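Local coordinates for glycoside hydrolase YxiA (PDB 3LV4), which probably hydrolyses the alpha-1,5-linked chains of arabinan as a calcium-binding glycoside hydrolase of family 43, at residues A336-A341 and R423-F428; K191-N196 and H249-V254; P16-A21 and H291-Y296; K65-W70 and R102-L107. All coordinates share one frame; numbering follows the deposited sequence.

Interaction 1 of 4, residues A336-A341 and R423-F428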
loop_
_atom_site.group_PDB
_atom_site.type_symbol
_atom_site.label_atom_id
_atom_site.label_comp_id
_atom_site.label_asym_id
_atom_site.label_seq_id
_atom_site.Cartn_x
_atom_site.Cartn_y
_atom_site.Cartn_z
ATOM N N ALA A 336 -3.521 -6.551 10.619
ATOM C CA ALA A 336 -4.325 -6.517 11.840
ATOM C C ALA A 336 -5.618 -5.761 11.537
ATOM O O ALA A 336 -5.591 -4.755 10.840
ATOM C CB ALA A 336 -3.555 -5.828 12.958
ATOM N N PRO A 337 -6.763 -6.256 12.033
ATOM C CA PRO A 337 -8.037 -5.630 11.636
ATOM C C PRO A 337 -8.234 -4.184 12.118
ATOM O O PRO A 337 -8.944 -3.427 11.462
ATOM C CB PRO A 337 -9.095 -6.550 12.264
ATOM C CG PRO A 337 -8.388 -7.890 12.419
ATOM C CD PRO A 337 -6.965 -7.516 12.776
ATOM N N HIS A 338 -7.628 -3.808 13.241
ATOM C CA HIS A 338 -7.778 -2.447 13.766
ATOM C C HIS A 338 -6.508 -1.610 13.655
ATOM O O HIS A 338 -5.404 -2.151 13.633
ATOM C CB HIS A 338 -8.247 -2.478 15.218
ATOM C CG HIS A 338 -9.552 -3.174 15.398
ATOM N ND1 HIS A 338 -10.730 -2.681 14.875
ATOM C CD2 HIS A 338 -9.869 -4.340 16.006
ATOM C CE1 HIS A 338 -11.718 -3.507 15.170
ATOM N NE2 HIS A 338 -11.222 -4.522 15.855
ATOM N N ARG A 339 -6.675 -0.287 13.611
ATOM C CA ARG A 339 -5.539 0.614 13.475
ATOM C C ARG A 339 -4.576 0.470 14.658
ATOM O O ARG A 339 -4.972 0.070 15.760
ATOM C CB ARG A 339 -6.011 2.075 13.338
ATOM C CG ARG A 339 -6.600 2.652 14.616
ATOM C CD ARG A 339 -7.372 3.939 14.369
ATOM N NE ARG A 339 -6.570 4.986 13.744
ATOM C CZ ARG A 339 -6.970 6.253 13.641
ATOM N NH1 ARG A 339 -8.154 6.612 14.122
ATOM N NH2 ARG A 339 -6.193 7.159 13.062
ATOM N N TYR A 340 -3.313 0.803 14.419
ATOM C CA TYR A 340 -2.257 0.639 15.414
ATOM C C TYR A 340 -2.447 1.526 16.638
ATOM O O TYR A 340 -2.621 2.737 16.510
ATOM C CB TYR A 340 -0.896 0.928 14.780
ATOM C CG TYR A 340 0.261 0.755 15.734
ATOM C CD1 TYR A 340 0.535 -0.483 16.302
ATOM C CD2 TYR A 340 1.084 1.824 16.062
ATOM C CE1 TYR A 340 1.590 -0.653 17.176
ATOM C CE2 TYR A 340 2.143 1.665 16.933
ATOM C CZ TYR A 340 2.394 0.421 17.483
ATOM O OH TYR A 340 3.443 0.249 18.357
ATOM N N ALA A 341 -2.385 0.917 17.820
ATOM C CA ALA A 341 -2.548 1.642 19.075
ATOM C C ALA A 341 -1.458 1.277 20.080
ATOM O O ALA A 341 -1.639 1.432 21.291
ATOM C CB ALA A 341 -3.920 1.377 19.663
ATOM N N ARG A 423 -12.474 -0.246 23.701
ATOM C CA ARG A 423 -12.218 -1.431 24.504
ATOM C C ARG A 423 -11.221 -2.336 23.799
ATOM O O ARG A 423 -11.108 -2.312 22.568
ATOM C CB ARG A 423 -13.528 -2.182 24.746
ATOM C CG ARG A 423 -14.229 -2.578 23.463
ATOM C CD ARG A 423 -15.657 -3.048 23.704
ATOM N NE ARG A 423 -16.085 -3.935 22.628
ATOM C CZ ARG A 423 -16.280 -5.240 22.778
ATOM N NH1 ARG A 423 -16.116 -5.799 23.970
ATOM N NH2 ARG A 423 -16.653 -5.980 21.741
ATOM N N LYS A 424 -10.490 -3.119 24.587
ATOM C CA LYS A 424 -9.534 -4.074 24.047
ATOM C C LYS A 424 -10.282 -5.309 23.590
ATOM O O LYS A 424 -11.155 -5.806 24.306
ATOM C CB LYS A 424 -8.508 -4.465 25.109
ATOM C CG LYS A 424 -7.164 -3.776 24.969
ATOM C CD LYS A 424 -6.868 -2.873 26.157
ATOM C CE LYS A 424 -5.437 -2.330 26.101
ATOM N NZ LYS A 424 -5.133 -1.615 24.823
ATOM N N VAL A 425 -9.935 -5.809 22.404
ATOM C CA VAL A 425 -10.593 -6.985 21.855
ATOM C C VAL A 425 -9.558 -7.973 21.344
ATOM O O VAL A 425 -8.403 -7.613 21.145
ATOM C CB VAL A 425 -11.547 -6.618 20.694
ATOM C CG1 VAL A 425 -12.715 -5.783 21.207
ATOM C CG2 VAL A 425 -10.788 -5.880 19.584
HETATM N N MSE A 426 -9.971 -9.219 21.137
HETATM C CA MSE A 426 -9.104 -10.207 20.504
HETATM C C MSE A 426 -9.386 -10.197 19.010
HETATM O O MSE A 426 -10.538 -10.147 18.599
HETATM C CB MSE A 426 -9.369 -11.610 21.065
HETATM C CG MSE A 426 -8.546 -12.711 20.376
HETATM SE SE MSE A 426 -6.603 -12.429 20.567
HETATM C CE MSE A 426 -6.471 -12.758 22.501
ATOM N N THR A 427 -8.346 -10.239 18.187
ATOM C CA THR A 427 -8.567 -10.293 16.750
ATOM C C THR A 427 -7.819 -11.466 16.138
ATOM O O THR A 427 -6.924 -12.035 16.752
ATOM C CB THR A 427 -8.114 -8.986 16.046
ATOM O OG1 THR A 427 -6.681 -8.952 15.950
ATOM C CG2 THR A 427 -8.610 -7.759 16.818
ATOM N N PHE A 428 -8.207 -11.836 14.924
ATOM C CA PHE A 428 -7.374 -12.683 14.097
ATOM C C PHE A 428 -7.436 -12.170 12.668
ATOM O O PHE A 428 -8.382 -11.487 12.283
ATOM C CB PHE A 428 -7.772 -14.171 14.188
ATOM C CG PHE A 428 -9.147 -14.482 13.665
ATOM C CD1 PHE A 428 -9.366 -14.651 12.305
ATOM C CD2 PHE A 428 -10.214 -14.652 14.540
ATOM C CE1 PHE A 428 -10.634 -14.962 11.818
ATOM C CE2 PHE A 428 -11.483 -14.966 14.066
ATOM C CZ PHE A 428 -11.694 -15.114 12.699
#
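Pro337 and His338 lay their side chains against Thr427 and Val425, two residues on the same side of strand 423-432, and no hydrogen bond crosses the contact. The tight, buried part is the proline. Its CD comes within 3.5 Å of Thr427 OG1, and its CG sits 3.6 Å from Phe428 O, with Thr427 CB facing the same CG-CD edge of the ring. Thr427 holds OG1 between its backbone N and carbonyl carbon (chi1 76°), which brings the hydroxyl up to the proline while it bonds to Leu414 O in the adjoining strand. CG2 is thereby turned to the next residue and meets the edge of the imidazole, CD2 of His338 lying 3.7 Å from CG2 of Thr427. Without the proline's CG and CD, as with an alanine here, a gap would probably open beside Thr427. The looser part lies around His338, which is only partly buried. The side chains of Val425 and His338 cross at about a right angle, and Val425 CG2 comes no closer than 4.0 Å to His338 NE2. That nitrogen bonds to Ser441 OG, and His338 N to Gln416 OE1; both partners lie on strands flanking 423-432. The arrangement is consistent with a junction between domains: the chain just after strand 333-335, at the edge of the catalytic beta-propeller, packs on the antiparallel strands of the C-terminal lipocalin-like domain.

Interaction 2 of 4, residues K191-N196 and H249-V254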
loop_
_atom_site.group_PDB
_atom_site.type_symbol
_atom_site.label_atom_id
_atom_site.label_comp_id
_atom_site.label_asym_id
_atom_site.label_seq_id
_atom_site.Cartn_x
_atom_site.Cartn_y
_atom_site.Cartn_z
ATOM N N LYS A 191 9.256 -4.602 -16.590
ATOM C CA LYS A 191 7.879 -4.707 -16.117
ATOM C C LYS A 191 7.750 -5.796 -15.048
ATOM O O LYS A 191 8.359 -6.860 -15.167
ATOM C CB LYS A 191 6.911 -4.969 -17.282
ATOM C CG LYS A 191 5.440 -4.913 -16.862
ATOM C CD LYS A 191 4.480 -4.857 -18.045
ATOM C CE LYS A 191 4.343 -6.208 -18.733
ATOM N NZ LYS A 191 3.249 -6.223 -19.757
ATOM N N LEU A 192 6.974 -5.510 -14.003
ATOM C CA LEU A 192 6.676 -6.473 -12.943
ATOM C C LEU A 192 5.254 -7.032 -13.036
ATOM O O LEU A 192 4.990 -8.166 -12.612
ATOM C CB LEU A 192 6.868 -5.816 -11.568
ATOM C CG LEU A 192 8.278 -5.313 -11.249
ATOM C CD1 LEU A 192 8.335 -4.773 -9.821
ATOM C CD2 LEU A 192 9.317 -6.422 -11.468
ATOM N N ILE A 193 4.342 -6.226 -13.580
ATOM C CA ILE A 193 2.929 -6.589 -13.688
ATOM C C ILE A 193 2.197 -5.549 -14.538
ATOM O O ILE A 193 2.634 -4.405 -14.635
ATOM C CB ILE A 193 2.268 -6.701 -12.286
ATOM C CG1 ILE A 193 0.801 -7.130 -12.391
ATOM C CG2 ILE A 193 2.378 -5.388 -11.516
ATOM C CD1 ILE A 193 0.179 -7.476 -11.051
ATOM N N GLY A 194 1.106 -5.958 -15.183
ATOM C CA GLY A 194 0.218 -5.018 -15.836
ATOM C C GLY A 194 0.324 -4.943 -17.348
ATOM O O GLY A 194 1.004 -5.747 -17.992
ATOM N N GLY A 195 -0.356 -3.954 -17.911
ATOM C CA GLY A 195 -0.446 -3.793 -19.349
ATOM C C GLY A 195 -1.893 -3.550 -19.718
ATOM O O GLY A 195 -2.792 -3.899 -18.959
ATOM N N ASN A 196 -2.119 -2.935 -20.872
ATOM C CA ASN A 196 -3.470 -2.748 -21.390
ATOM C C ASN A 196 -4.403 -2.005 -20.436
ATOM O O ASN A 196 -5.577 -2.342 -20.325
ATOM C CB ASN A 196 -4.080 -4.100 -21.776
ATOM C CG ASN A 196 -3.308 -4.786 -22.883
ATOM O OD1 ASN A 196 -2.696 -4.120 -23.729
ATOM N ND2 ASN A 196 -3.321 -6.120 -22.887
ATOM N N HIS A 249 0.849 -17.837 -9.178
ATOM C CA HIS A 249 0.653 -17.139 -10.449
ATOM C C HIS A 249 1.716 -16.061 -10.609
ATOM O O HIS A 249 2.082 -15.387 -9.645
ATOM C CB HIS A 249 -0.758 -16.548 -10.565
ATOM C CG HIS A 249 -1.840 -17.575 -10.460
ATOM N ND1 HIS A 249 -1.815 -18.753 -11.181
ATOM C CD2 HIS A 249 -2.964 -17.622 -9.706
ATOM C CE1 HIS A 249 -2.879 -19.472 -10.882
ATOM N NE2 HIS A 249 -3.595 -18.810 -9.988
ATOM N N ALA A 250 2.214 -15.915 -11.830
ATOM C CA ALA A 250 3.256 -14.937 -12.129
ATOM C C ALA A 250 2.638 -13.563 -12.382
ATOM O O ALA A 250 1.838 -13.400 -13.301
ATOM C CB ALA A 250 4.050 -15.383 -13.335
HETATM N N MSE A 251 2.999 -12.579 -11.564
HETATM C CA MSE A 251 2.450 -11.240 -11.717
HETATM C C MSE A 251 2.765 -10.629 -13.087
HETATM O O MSE A 251 1.988 -9.820 -13.602
HETATM C CB MSE A 251 2.929 -10.318 -10.585
HETATM C CG MSE A 251 2.476 -10.776 -9.192
HETATM SE SE MSE A 251 0.505 -10.907 -8.994
HETATM C CE MSE A 251 0.238 -12.767 -9.586
ATOM N N ILE A 252 3.892 -11.015 -13.682
ATOM C CA ILE A 252 4.283 -10.431 -14.961
ATOM C C ILE A 252 3.234 -10.673 -16.052
ATOM O O ILE A 252 3.142 -9.907 -17.023
ATOM C CB ILE A 252 5.677 -10.949 -15.421
ATOM C CG1 ILE A 252 6.152 -10.195 -16.664
ATOM C CG2 ILE A 252 5.644 -12.457 -15.681
ATOM C CD1 ILE A 252 6.255 -8.723 -16.447
ATOM N N ASP A 253 2.446 -11.735 -15.886
ATOM C CA ASP A 253 1.442 -12.122 -16.888
ATOM C C ASP A 253 0.047 -11.551 -16.647
ATOM O O ASP A 253 -0.864 -11.769 -17.450
ATOM C CB ASP A 253 1.347 -13.639 -16.980
ATOM C CG ASP A 253 2.638 -14.272 -17.437
ATOM O OD1 ASP A 253 3.266 -13.744 -18.379
ATOM O OD2 ASP A 253 3.031 -15.294 -16.844
ATOM N N VAL A 254 -0.111 -10.818 -15.550
ATOM C CA VAL A 254 -1.405 -10.256 -15.160
ATOM C C VAL A 254 -1.648 -8.917 -15.852
ATOM O O VAL A 254 -0.870 -7.983 -15.689
ATOM C CB VAL A 254 -1.452 -10.024 -13.643
ATOM C CG1 VAL A 254 -2.792 -9.406 -13.215
ATOM C CG2 VAL A 254 -1.185 -11.331 -12.895
HETATM O O HOH W 1 1.372 -8.506 -18.382
#
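The end of the propeller-blade edge strand 190-193, with Gly194 just beyond it, rests on a 3-10 turn centred on Ile252. One direct hydrogen bond joins the backbones: Gly194 N gives to Val254 O at 2.9 Å. Beside it the chains touch through carbon. Ile193 CG1 presses to 3.2 Å from Met251 O, a carbonyl that also accepts Val254 N inside the turn and lies close to Ile193 CA. With CG1 anti to its backbone N (chi1 -178°), Ile193 lies alongside Met251, a selenomethionine, pointing the same way, and also touches Val254; its CG1 is 3.9 Å from Val254 CB. Leu192 O and Ile252 N are near each other, but the angle is too poor for a hydrogen bond, and the carbonyl instead receives the C-H of Ile252 CA. At the partly exposed side Ile252 swings CD1 back to 3.1 Å from Lys191 O, the two side chains crossing at about a right angle, with CD1 touching CB, CG and CE of Lys191. Lys191 bends at chi3 and gives NZ to Gly194 O at 2.9 Å, folding its chain over its own strand end. Water 1 donates both to that carbonyl and, at 2.6 Å, to Ile252 O, a second bridge between the segments. Ile193 and Met251 both touch Met218 of strand 213-220. The contact packs the edge strand of one propeller blade against a loop of the next, with the side chain of the predicted proton donor Glu201 about 9 Å from that of Ile193.

Interaction 3 of 4, residues P16-A21 and H291-Y296. With CA (calcium ion), chain C.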
loop_
_atom_site.group_PDB
_atom_site.type_symbol
_atom_site.label_atom_id
_atom_site.label_comp_id
_atom_site.label_asym_id
_atom_site.label_seq_id
_atom_site.Cartn_x
_atom_site.Cartn_y
_atom_site.Cartn_z
ATOM N N PRO A 16 0.076 8.129 0.983
ATOM C CA PRO A 16 1.188 8.389 1.907
ATOM C C PRO A 16 2.396 7.472 1.689
ATOM O O PRO A 16 2.249 6.242 1.607
ATOM C CB PRO A 16 0.564 8.102 3.278
ATOM C CG PRO A 16 -0.485 7.067 2.967
ATOM C CD PRO A 16 -1.087 7.545 1.671
ATOM N N SER A 17 3.578 8.075 1.609
ATOM C CA SER A 17 4.829 7.324 1.504
ATOM C C SER A 17 5.684 7.581 2.749
ATOM O O SER A 17 6.155 8.701 2.983
ATOM C CB SER A 17 5.585 7.699 0.222
ATOM O OG SER A 17 6.483 6.668 -0.169
ATOM N N ILE A 18 5.869 6.533 3.543
ATOM C CA ILE A 18 6.500 6.635 4.860
ATOM C C ILE A 18 8.021 6.746 4.797
ATOM O O ILE A 18 8.677 6.114 3.964
ATOM C CB ILE A 18 6.105 5.413 5.748
ATOM C CG1 ILE A 18 6.513 5.619 7.211
ATOM C CG2 ILE A 18 6.704 4.113 5.198
ATOM C CD1 ILE A 18 5.572 6.508 7.990
ATOM N N ILE A 19 8.582 7.561 5.681
ATOM C CA ILE A 19 10.032 7.606 5.852
ATOM C C ILE A 19 10.323 8.044 7.279
ATOM O O ILE A 19 9.656 8.938 7.808
ATOM C CB ILE A 19 10.729 8.552 4.829
ATOM C CG1 ILE A 19 12.235 8.661 5.132
ATOM C CG2 ILE A 19 10.054 9.944 4.803
ATOM C CD1 ILE A 19 13.038 9.465 4.098
ATOM N N LYS A 20 11.289 7.396 7.917
ATOM C CA LYS A 20 11.653 7.781 9.266
ATOM C C LYS A 20 12.999 8.483 9.267
ATOM O O LYS A 20 13.960 7.993 8.677
ATOM C CB LYS A 20 11.681 6.574 10.206
ATOM C CG LYS A 20 12.021 6.965 11.636
ATOM C CD LYS A 20 11.364 6.058 12.634
ATOM C CE LYS A 20 12.244 4.925 13.048
ATOM N NZ LYS A 20 12.177 4.759 14.538
ATOM N N ALA A 21 13.059 9.641 9.914
ATOM C CA ALA A 21 14.321 10.356 10.061
ATOM C C ALA A 21 14.350 11.051 11.405
ATOM O O ALA A 21 13.334 11.556 11.860
ATOM C CB ALA A 21 14.487 11.374 8.943
ATOM N N HIS A 291 -3.379 2.743 -1.760
ATOM C CA HIS A 291 -2.096 3.384 -2.003
ATOM C C HIS A 291 -1.225 3.417 -0.755
ATOM O O HIS A 291 -1.057 4.456 -0.122
ATOM C CB HIS A 291 -2.222 4.788 -2.590
ATOM C CG HIS A 291 -0.969 5.228 -3.282
ATOM N ND1 HIS A 291 -0.932 5.558 -4.620
ATOM C CD2 HIS A 291 0.307 5.310 -2.838
ATOM C CE1 HIS A 291 0.306 5.860 -4.964
ATOM N NE2 HIS A 291 1.078 5.719 -3.902
ATOM N N ASN A 292 -0.671 2.267 -0.414
ATOM C CA ASN A 292 0.047 2.132 0.833
ATOM C C ASN A 292 1.534 2.350 0.689
ATOM O O ASN A 292 2.088 2.340 -0.411
ATOM C CB ASN A 292 -0.175 0.739 1.429
ATOM C CG ASN A 292 0.583 -0.336 0.677
ATOM O OD1 ASN A 292 0.151 -0.784 -0.388
ATOM N ND2 ASN A 292 1.724 -0.754 1.226
ATOM N N SER A 293 2.169 2.562 1.829
ATOM C CA SER A 293 3.582 2.281 1.984
ATOM C C SER A 293 3.672 1.308 3.154
ATOM O O SER A 293 2.647 0.870 3.697
ATOM C CB SER A 293 4.410 3.560 2.220
ATOM O OG SER A 293 3.839 4.406 3.204
ATOM N N ALA A 294 4.883 0.942 3.531
ATOM C CA ALA A 294 5.054 -0.034 4.598
ATOM C C ALA A 294 6.428 0.155 5.211
ATOM O O ALA A 294 7.353 0.635 4.551
ATOM C CB ALA A 294 4.874 -1.447 4.063
ATOM N N PHE A 295 6.552 -0.204 6.482
ATOM C CA PHE A 295 7.756 0.079 7.243
ATOM C C PHE A 295 8.082 -1.128 8.090
ATOM O O PHE A 295 7.197 -1.688 8.745
ATOM C CB PHE A 295 7.509 1.294 8.149
ATOM C CG PHE A 295 8.714 1.743 8.910
ATOM C CD1 PHE A 295 9.649 2.588 8.310
ATOM C CD2 PHE A 295 8.904 1.359 10.229
ATOM C CE1 PHE A 295 10.757 3.024 9.004
ATOM C CE2 PHE A 295 10.020 1.791 10.932
ATOM C CZ PHE A 295 10.947 2.625 10.319
ATOM N N TYR A 296 9.346 -1.538 8.056
ATOM C CA TYR A 296 9.856 -2.559 8.961
ATOM C C TYR A 296 10.801 -1.917 9.985
ATOM O O TYR A 296 11.761 -1.235 9.617
ATOM C CB TYR A 296 10.567 -3.682 8.192
ATOM C CG TYR A 296 11.294 -4.630 9.115
ATOM C CD1 TYR A 296 10.604 -5.590 9.832
ATOM C CD2 TYR A 296 12.674 -4.544 9.288
ATOM C CE1 TYR A 296 11.262 -6.447 10.699
ATOM C CE2 TYR A 296 13.339 -5.398 10.145
ATOM C CZ TYR A 296 12.627 -6.345 10.852
ATOM O OH TYR A 296 13.286 -7.193 11.717
HETATM CA CA CA C . 3.577 5.438 -3.265
HETATM O O HOH W 2 3.098 5.092 -0.858
HETATM O O HOH W 3 5.897 5.381 -2.529
HETATM O O HOH W 4 2.977 3.080 -2.881
HETATM O O HOH W 5 4.241 4.076 -5.274
HETATM O O HOH W 6 4.462 6.909 -5.040
HETATM O O HOH W 7 3.288 7.748 -2.435
#
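Ser293 reaches across to Pro16 and Ile18 where the innermost strands of the first and last blades of the five-bladed beta-propeller run side by side, 23° from parallel with axes 5.9 Å apart. Its hydroxyl bridges strands that share no direct backbone hydrogen bond. Set between its backbone N and carbonyl carbon (chi1 47°), OG donates to Pro16 O at 2.9 Å, from above the carbonyl plane, and accepts Ile18 N at 3.0 Å. The Ile18 N-H would probably lose this acceptor, and the strands their direct polar link, if a valine replaced the serine. Pro16 O has a second donor, water 2, which also donates to Asn292 O. Water 3 donates to Ser17 OG, whose other partner is Asp80. Asn292 ND2 donates to Ser293 O within its own strand. His291 O, covered by Pro16 CD, has no polar partner in the model. Further along, Ile18 CG2 and Lys20 CE pack on Phe295. Near the predicted catalytic base Asp15 and the predicted pKa modulator Asp148, a calcium ion lies in the plane of the His291 imidazole; NE2 binds it at 2.6 Å, and six waters complete its shell at 2.4 to 2.5 Å.

Interaction 4 of 4, residues K65-W70 and R102-L107. With ACT (acetate ion), chain G.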
loop_
_atom_site.group_PDB
_atom_site.type_symbol
_atom_site.label_atom_id
_atom_site.label_comp_id
_atom_site.label_asym_id
_atom_site.label_seq_id
_atom_site.Cartn_x
_atom_site.Cartn_y
_atom_site.Cartn_z
ATOM N N LYS A 65 8.333 24.098 -12.669
ATOM C CA LYS A 65 7.535 24.599 -13.784
ATOM C C LYS A 65 7.528 23.660 -14.990
ATOM O O LYS A 65 6.496 23.519 -15.644
ATOM C CB LYS A 65 7.968 26.007 -14.211
ATOM C CG LYS A 65 9.363 26.079 -14.791
ATOM C CD LYS A 65 9.788 27.534 -15.015
ATOM C CE LYS A 65 11.251 27.632 -15.423
ATOM N NZ LYS A 65 11.702 29.048 -15.530
ATOM N N GLU A 66 8.660 23.016 -15.283
ATOM C CA GLU A 66 8.729 22.168 -16.472
ATOM C C GLU A 66 7.773 20.997 -16.348
ATOM O O GLU A 66 7.204 20.532 -17.338
ATOM C CB GLU A 66 10.150 21.651 -16.733
ATOM C CG GLU A 66 11.114 22.681 -17.287
ATOM C CD GLU A 66 11.838 23.461 -16.198
ATOM O OE1 GLU A 66 11.676 23.128 -14.997
ATOM O OE2 GLU A 66 12.577 24.408 -16.549
ATOM N N THR A 67 7.588 20.529 -15.120
ATOM C CA THR A 67 6.729 19.382 -14.859
ATOM C C THR A 67 5.257 19.786 -14.963
ATOM O O THR A 67 4.455 19.101 -15.602
ATOM C CB THR A 67 7.050 18.767 -13.475
ATOM O OG1 THR A 67 8.308 18.097 -13.557
ATOM C CG2 THR A 67 5.975 17.759 -13.044
ATOM N N PHE A 68 4.901 20.913 -14.359
ATOM C CA PHE A 68 3.534 21.399 -14.508
ATOM C C PHE A 68 3.206 21.689 -15.972
ATOM O O PHE A 68 2.093 21.424 -16.426
ATOM C CB PHE A 68 3.261 22.614 -13.623
ATOM C CG PHE A 68 3.391 22.330 -12.157
ATOM C CD1 PHE A 68 2.568 21.390 -11.543
ATOM C CD2 PHE A 68 4.329 23.005 -11.390
ATOM C CE1 PHE A 68 2.695 21.117 -10.189
ATOM C CE2 PHE A 68 4.458 22.746 -10.033
ATOM C CZ PHE A 68 3.645 21.797 -9.431
ATOM N N GLU A 69 4.175 22.212 -16.717
ATOM C CA GLU A 69 3.946 22.531 -18.125
ATOM C C GLU A 69 3.745 21.285 -18.976
ATOM O O GLU A 69 2.890 21.274 -19.867
ATOM C CB GLU A 69 5.099 23.351 -18.703
ATOM C CG GLU A 69 5.226 24.750 -18.115
ATOM C CD GLU A 69 6.470 25.473 -18.616
ATOM O OE1 GLU A 69 7.174 24.914 -19.491
ATOM O OE2 GLU A 69 6.743 26.594 -18.131
ATOM N N TRP A 70 4.545 20.251 -18.722
ATOM C CA TRP A 70 4.423 19.005 -19.467
ATOM C C TRP A 70 3.119 18.297 -19.140
ATOM O O TRP A 70 2.396 17.843 -20.038
ATOM C CB TRP A 70 5.591 18.051 -19.182
ATOM C CG TRP A 70 5.405 16.742 -19.895
ATOM C CD1 TRP A 70 4.858 15.591 -19.384
ATOM C CD2 TRP A 70 5.721 16.459 -21.266
ATOM N NE1 TRP A 70 4.836 14.613 -20.348
ATOM C CE2 TRP A 70 5.356 15.117 -21.511
ATOM C CE3 TRP A 70 6.290 17.204 -22.305
ATOM C CZ2 TRP A 70 5.542 14.505 -22.754
ATOM C CZ3 TRP A 70 6.475 16.589 -23.547
ATOM C CH2 TRP A 70 6.101 15.256 -23.755
ATOM N N ARG A 102 -0.295 11.676 -19.491
ATOM C CA ARG A 102 0.581 12.778 -19.837
ATOM C C ARG A 102 1.266 13.220 -18.562
ATOM O O ARG A 102 0.710 14.011 -17.803
ATOM C CB ARG A 102 -0.256 13.920 -20.417
ATOM C CG ARG A 102 0.516 15.180 -20.763
ATOM C CD ARG A 102 1.274 15.004 -22.051
ATOM N NE ARG A 102 1.946 16.231 -22.468
ATOM C CZ ARG A 102 2.481 16.399 -23.672
ATOM N NH1 ARG A 102 2.405 15.422 -24.570
ATOM N NH2 ARG A 102 3.080 17.539 -23.979
ATOM N N SER A 103 2.470 12.702 -18.321
ATOM C CA SER A 103 3.114 12.882 -17.023
ATOM C C SER A 103 4.611 13.081 -17.132
ATOM O O SER A 103 5.244 12.679 -18.115
ATOM C CB SER A 103 2.839 11.674 -16.116
ATOM O OG SER A 103 1.460 11.366 -16.078
ATOM N N ALA A 104 5.166 13.713 -16.108
ATOM C CA ALA A 104 6.607 13.828 -15.958
ATOM C C ALA A 104 6.996 13.390 -14.554
ATOM O O ALA A 104 6.271 13.655 -13.589
ATOM C CB ALA A 104 7.074 15.268 -16.228
ATOM N N LEU A 105 8.134 12.707 -14.455
ATOM C CA LEU A 105 8.658 12.241 -13.182
ATOM C C LEU A 105 10.059 12.823 -13.012
ATOM O O LEU A 105 10.913 12.681 -13.894
ATOM C CB LEU A 105 8.709 10.703 -13.174
ATOM C CG LEU A 105 9.350 9.980 -11.982
ATOM C CD1 LEU A 105 8.469 10.063 -10.758
ATOM C CD2 LEU A 105 9.600 8.519 -12.350
ATOM N N GLY A 106 10.299 13.489 -11.889
ATOM C CA GLY A 106 11.581 14.133 -11.674
ATOM C C GLY A 106 12.124 13.934 -10.278
ATOM O O GLY A 106 11.489 13.284 -9.443
ATOM N N LEU A 107 13.303 14.507 -10.033
ATOM C CA LEU A 107 14.001 14.372 -8.759
ATOM C C LEU A 107 14.277 15.744 -8.164
ATOM O O LEU A 107 14.720 16.640 -8.870
ATOM C CB LEU A 107 15.325 13.635 -8.971
ATOM C CG LEU A 107 16.271 13.554 -7.770
ATOM C CD1 LEU A 107 15.624 12.721 -6.637
ATOM C CD2 LEU A 107 17.631 12.979 -8.194
HETATM C C ACT G . 4.629 16.107 -27.191
HETATM O O ACT G . 4.396 17.172 -26.572
HETATM O OXT ACT G . 3.704 15.272 -27.202
HETATM C CH3 ACT G . 5.951 15.844 -27.858
HETATM O O HOH W 8 2.406 20.034 -22.434
#
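Trp70 extends its CG anti to the backbone N (chi1 177°), while Arg102 leaves its own backbone the same way and then bends at chi2 (77°), which brings its guanidinium over the indole. The two flat groups lie almost parallel, 5° apart, as a stacked cation-pi pair: Arg102 CZ stands 3.7 Å from the centroid of the six-membered ring of Trp70. Each nitrogen of the guanidinium has work at its edge while the face is stacked. NE gives a fairly straight bond to Trp70 O at 3.0 Å, so the same residue is held by both its ring and its carbonyl. An acetate, probably from the crystallisation liquor, pairs with the outer edge two-on-two, Arg102 NH1 to OXT and Arg102 NH2 to O, both at 2.9 Å. NH2 also donates to water 8, which lies 2.9 Å from Glu69 O and bridges to it. Carbonyls near the C-terminal end of helix 65-71 thus face the arginine, a setting likely to favour its positive charge. NH1 has a further acceptor in Gly127 O, and Trp70 NE1 bonds to Ser126 O. Deeper in, Ala104 CB fills the angle between Trp70 and Thr67, 3.9 Å from Trp70 CD1 and 4.1 Å from Thr67 OG1. The short helix lies nearly antiparallel to strand 103-110, their segment axes 7.4 Å apart, on one face of the second propeller blade, where Thr67 also touches Tyr93 and Ala95 of strand 89-96 and Ile122 of strand 118-126.

From the N terminus, residues 16-21 open interaction 3, which closes only at 291-296, bringing the first and last propeller blades together and so completing the ring. Two contacts nest inside that long loop, one after the other. Interaction 4 joins 65-70 to 102-107, fastening a short helix to the second blade. Interaction 2 then joins 191-196, at the outer edge of the third blade, to the loop 249-254. Interaction 1 follows in series, linking 336-341 to 423-428 within the C-terminal part, on the opposite side of the chain's centre from interactions 2 and 4. None cross, and none touch; interactions 1 and 3 come nearest, about 10 Å between closest atoms.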